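Local coordinates for protein glycine betaine/carnitine/choline ABC transporter (Staphylococcus aureus subsp. aureus Mu50, PDB 3O66) that probably binds glycine betaine, carnitine or choline as the substrate-binding part of an ABC transporter that imports them, at residues 103-113 with 221-232. Sequence-based numbering, arbitrary orientation.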
loop_
_atom_site.group_PDB
_atom_site.type_symbol
_atom_site.label_atom_id
_atom_site.label_comp_id
_atom_site.label_asym_id
_atom_site.label_seq_id
_atom_site.Cartn_x
_atom_site.Cartn_y
_atom_site.Cartn_z
ATOM N N ASP A 103 -0.318 -2.821 -22.332
ATOM C CA ASP A 103 1.060 -2.527 -22.751
ATOM C C ASP A 103 1.818 -1.747 -21.662
ATOM O O ASP A 103 2.461 -0.704 -21.929
ATOM C CB ASP A 103 1.079 -1.753 -24.083
ATOM C CG ASP A 103 2.485 -1.605 -24.648
ATOM O OD1 ASP A 103 3.292 -2.557 -24.481
ATOM O OD2 ASP A 103 2.769 -0.546 -25.271
ATOM N N GLN A 104 1.694 -2.240 -20.428
ATOM C CA GLN A 104 2.321 -1.600 -19.264
ATOM C C GLN A 104 3.069 -2.629 -18.434
ATOM O O GLN A 104 2.703 -3.812 -18.382
ATOM C CB GLN A 104 1.292 -0.907 -18.380
ATOM C CG GLN A 104 0.588 0.297 -19.046
ATOM C CD GLN A 104 -0.594 0.821 -18.232
ATOM O OE1 GLN A 104 -0.783 0.445 -17.072
ATOM N NE2 GLN A 104 -1.409 1.675 -18.855
ATOM N N THR A 105 4.104 -2.146 -17.754
ATOM C CA THR A 105 4.866 -2.966 -16.845
ATOM C C THR A 105 4.397 -2.660 -15.426
ATOM O O THR A 105 4.544 -1.514 -14.927
ATOM C CB THR A 105 6.363 -2.708 -17.010
ATOM O OG1 THR A 105 6.774 -3.187 -18.301
ATOM C CG2 THR A 105 7.181 -3.407 -15.899
ATOM N N PHE A 106 3.821 -3.670 -14.788
ATOM C CA PHE A 106 3.494 -3.576 -13.359
ATOM C C PHE A 106 4.724 -4.172 -12.667
ATOM O O PHE A 106 4.941 -5.374 -12.762
ATOM C CB PHE A 106 2.183 -4.361 -13.067
ATOM C CG PHE A 106 1.548 -4.060 -11.728
ATOM C CD1 PHE A 106 0.328 -3.379 -11.664
ATOM C CD2 PHE A 106 2.143 -4.497 -10.537
ATOM C CE1 PHE A 106 -0.286 -3.103 -10.431
ATOM C CE2 PHE A 106 1.533 -4.256 -9.303
ATOM C CZ PHE A 106 0.311 -3.548 -9.257
ATOM N N PHE A 107 5.535 -3.331 -12.000
ATOM C CA PHE A 107 6.846 -3.778 -11.470
ATOM C C PHE A 107 6.697 -4.758 -10.327
ATOM O O PHE A 107 5.613 -4.878 -9.721
ATOM C CB PHE A 107 7.712 -2.585 -11.048
ATOM C CG PHE A 107 8.304 -1.838 -12.219
ATOM C CD1 PHE A 107 9.633 -2.063 -12.599
ATOM C CD2 PHE A 107 7.524 -0.949 -12.957
ATOM C CE1 PHE A 107 10.186 -1.391 -13.689
ATOM C CE2 PHE A 107 8.056 -0.269 -14.060
ATOM C CZ PHE A 107 9.385 -0.483 -14.419
ATOM N N ASP A 108 7.763 -5.511 -10.078
ATOM C CA ASP A 108 7.876 -6.266 -8.827
ATOM C C ASP A 108 7.674 -5.288 -7.658
ATOM O O ASP A 108 7.960 -4.113 -7.784
ATOM C CB ASP A 108 9.229 -6.952 -8.708
ATOM C CG ASP A 108 9.362 -8.180 -9.620
ATOM O OD1 ASP A 108 8.368 -8.637 -10.222
ATOM O OD2 ASP A 108 10.489 -8.693 -9.725
ATOM N N SER A 109 7.182 -5.791 -6.529
ATOM C CA SER A 109 6.809 -4.930 -5.426
ATOM C C SER A 109 7.935 -4.156 -4.794
ATOM O O SER A 109 9.095 -4.632 -4.705
ATOM C CB SER A 109 6.055 -5.731 -4.349
ATOM O OG SER A 109 5.713 -4.909 -3.226
ATOM N N TYR A 110 7.602 -2.948 -4.373
ATOM C CA TYR A 110 8.480 -2.173 -3.477
ATOM C C TYR A 110 8.925 -2.955 -2.222
ATOM O O TYR A 110 9.983 -2.673 -1.654
ATOM C CB TYR A 110 7.765 -0.913 -3.033
ATOM C CG TYR A 110 7.606 0.105 -4.132
ATOM C CD1 TYR A 110 8.723 0.618 -4.792
ATOM C CD2 TYR A 110 6.333 0.570 -4.488
ATOM C CE1 TYR A 110 8.579 1.561 -5.784
ATOM C CE2 TYR A 110 6.152 1.509 -5.492
ATOM C CZ TYR A 110 7.282 1.998 -6.136
ATOM O OH TYR A 110 7.123 2.930 -7.108
ATOM N N GLY A 111 8.079 -3.888 -1.779
ATOM C CA GLY A 111 8.394 -4.742 -0.629
ATOM C C GLY A 111 7.368 -4.626 0.486
ATOM O O GLY A 111 7.460 -5.319 1.501
ATOM N N PHE A 112 6.361 -3.774 0.286
ATOM C CA PHE A 112 5.262 -3.672 1.241
ATOM C C PHE A 112 3.897 -3.986 0.590
ATOM O O PHE A 112 3.756 -3.959 -0.630
ATOM C CB PHE A 112 5.234 -2.273 1.912
ATOM C CG PHE A 112 4.881 -1.119 0.972
ATOM C CD1 PHE A 112 3.557 -0.672 0.855
ATOM C CD2 PHE A 112 5.872 -0.454 0.249
ATOM C CE1 PHE A 112 3.223 0.394 0.032
ATOM C CE2 PHE A 112 5.558 0.619 -0.600
ATOM C CZ PHE A 112 4.231 1.062 -0.703
ATOM N N ALA A 113 2.924 -4.303 1.448
ATOM C CA ALA A 113 1.505 -4.406 1.097
ATOM C C ALA A 113 0.678 -3.431 1.954
ATOM O O ALA A 113 0.941 -3.271 3.161
ATOM C CB ALA A 113 1.019 -5.830 1.279
ATOM N N ALA A 221 0.002 -6.049 -2.659
ATOM C CA ALA A 221 1.411 -5.682 -2.818
ATOM C C ALA A 221 1.494 -4.386 -3.650
ATOM O O ALA A 221 0.803 -4.237 -4.630
ATOM C CB ALA A 221 2.163 -6.801 -3.494
ATOM N N ALA A 222 2.346 -3.469 -3.222
ATOM C CA ALA A 222 2.506 -2.156 -3.863
ATOM C C ALA A 222 3.683 -2.156 -4.832
ATOM O O ALA A 222 4.788 -2.651 -4.476
ATOM C CB ALA A 222 2.742 -1.092 -2.777
ATOM N N SER A 223 3.460 -1.577 -6.024
ATOM C CA SER A 223 4.491 -1.487 -7.072
ATOM C C SER A 223 4.313 -0.221 -7.864
ATOM O O SER A 223 3.216 0.347 -7.865
ATOM C CB SER A 223 4.353 -2.629 -8.085
ATOM O OG SER A 223 4.439 -3.922 -7.502
ATOM N N ALA A 224 5.379 0.187 -8.568
ATOM C CA ALA A 224 5.290 1.172 -9.630
ATOM C C ALA A 224 4.631 0.533 -10.865
ATOM O O ALA A 224 4.720 -0.663 -11.026
ATOM C CB ALA A 224 6.682 1.613 -10.001
ATOM N N VAL A 225 3.977 1.351 -11.699
ATOM C CA VAL A 225 3.567 0.991 -13.077
ATOM C C VAL A 225 4.135 2.041 -14.032
ATOM O O VAL A 225 4.161 3.226 -13.716
ATOM C CB VAL A 225 2.029 0.907 -13.192
ATOM C CG1 VAL A 225 1.552 0.650 -14.695
ATOM C CG2 VAL A 225 1.494 -0.174 -12.238
ATOM N N ALA A 226 4.606 1.599 -15.194
ATOM C CA ALA A 226 5.051 2.504 -16.241
ATOM C C ALA A 226 4.483 1.960 -17.560
ATOM O O ALA A 226 4.344 0.735 -17.734
ATOM C CB ALA A 226 6.568 2.583 -16.291
ATOM N N THR A 227 4.137 2.851 -18.487
ATOM C CA THR A 227 3.761 2.376 -19.841
ATOM C C THR A 227 4.989 1.854 -20.555
ATOM O O THR A 227 6.128 2.348 -20.351
ATOM C CB THR A 227 3.129 3.477 -20.690
ATOM O OG1 THR A 227 4.104 4.503 -20.927
ATOM C CG2 THR A 227 1.899 4.044 -19.981
ATOM N N ASN A 228 4.795 0.834 -21.374
ATOM C CA ASN A 228 5.915 0.306 -22.144
ATOM C C ASN A 228 6.353 1.252 -23.276
ATOM O O ASN A 228 7.524 1.231 -23.699
ATOM C CB ASN A 228 5.631 -1.144 -22.604
ATOM C CG ASN A 228 5.602 -2.101 -21.418
ATOM O OD1 ASN A 228 6.217 -1.820 -20.385
ATOM N ND2 ASN A 228 4.880 -3.207 -21.541
ATOM N N GLU A 229 5.441 2.123 -23.711
ATOM C CA GLU A 229 5.807 3.198 -24.649
ATOM C C GLU A 229 6.944 4.039 -24.034
ATOM O O GLU A 229 7.937 4.310 -24.702
ATOM C CB GLU A 229 4.604 4.081 -25.015
ATOM C CG GLU A 229 4.959 5.244 -25.968
ATOM C CD GLU A 229 3.781 6.189 -26.273
ATOM O OE1 GLU A 229 2.795 6.208 -25.503
ATOM O OE2 GLU A 229 3.854 6.935 -27.287
ATOM N N LEU A 230 6.802 4.422 -22.762
ATOM C CA LEU A 230 7.843 5.208 -22.081
ATOM C C LEU A 230 9.127 4.394 -21.917
ATOM O O LEU A 230 10.258 4.903 -22.153
ATOM C CB LEU A 230 7.360 5.702 -20.698
ATOM C CG LEU A 230 8.460 6.297 -19.809
ATOM C CD1 LEU A 230 9.018 7.603 -20.409
ATOM C CD2 LEU A 230 7.939 6.532 -18.400
ATOM N N LEU A 231 8.969 3.136 -21.501
ATOM C CA LEU A 231 10.114 2.254 -21.287
ATOM C C LEU A 231 10.836 1.922 -22.601
ATOM O O LEU A 231 12.045 1.670 -22.608
ATOM C CB LEU A 231 9.684 0.981 -20.548
ATOM C CG LEU A 231 9.105 1.182 -19.129
ATOM C CD1 LEU A 231 8.919 -0.176 -18.471
ATOM C CD2 LEU A 231 9.981 2.074 -18.235
ATOM N N ARG A 232 10.105 1.923 -23.714
ATOM C CA ARG A 232 10.759 1.737 -25.016
ATOM C C ARG A 232 11.534 2.971 -25.456
ATOM O O ARG A 232 12.632 2.863 -26.018
ATOM C CB ARG A 232 9.758 1.269 -26.082
ATOM C CG ARG A 232 9.380 -0.199 -25.902
ATOM C CD ARG A 232 8.483 -0.736 -27.002
ATOM N NE ARG A 232 7.211 -0.021 -27.068
ATOM C CZ ARG A 232 6.069 -0.432 -26.519
ATOM N NH1 ARG A 232 5.993 -1.578 -25.860
ATOM N NH2 ARG A 232 4.992 0.318 -26.644
HETATM O O HOH W 1 2.346 1.912 -23.670
HETATM O O HOH W 2 7.707 -1.194 -7.727
#
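A222 CB presses onto one face of the F112 ring, its centroid 3.6 Å away, a CH-pi contact. F112 reaches this methyl because CG sits between the backbone N and the carbonyl carbon, chi1 67°. The next methyl, A224 CB, meets the end of the Y110 ring, and Y110 OH itself bonds to G67 O. Along 222-226 the small alanines leave hollows that aromatic rings fill. F107 sets its ring edge against A226 CB and A224 O, while T105 CG2 lies over one face. On the other side of the sheet V225 CG2 packs 3.5 Å from F106 CD1.

Strands 104-106 and 222-227 are antiparallel. T105 and A226 form the hydrogen-bonded pair. F107 N to A224 O continues the ladder. Beyond F107 the loop stays close. S223 OG donates to F107 O at 2.7 Å, from above the carbonyl plane. Water 2 links D108 O to A224 N and lies over the Y110 ring. A222 O takes both S109 OG and Y110 N, A222 N donates to F112 O, and S109 OG accepts from G111 N in an ST turn.

At the far end N228 N, at the helix start, bonds to D103 O. A turn further on, R232 grips D103 end-on, with carboxylate and guanidinium nearly coplanar. R232 NH2 lies 2.8 Å from D103 OD2. T105 OG1 donates to N228 OD1 at 2.6 Å, on a lone pair in the amide plane.

Strand 104-106 is the edge strand of one lobe of this periplasmic-binding-protein fold. The chemistry implies a backbone ladder padded by apolar side chains, a loop fixed by hydroxyl bonds, and a charged pair at the helix.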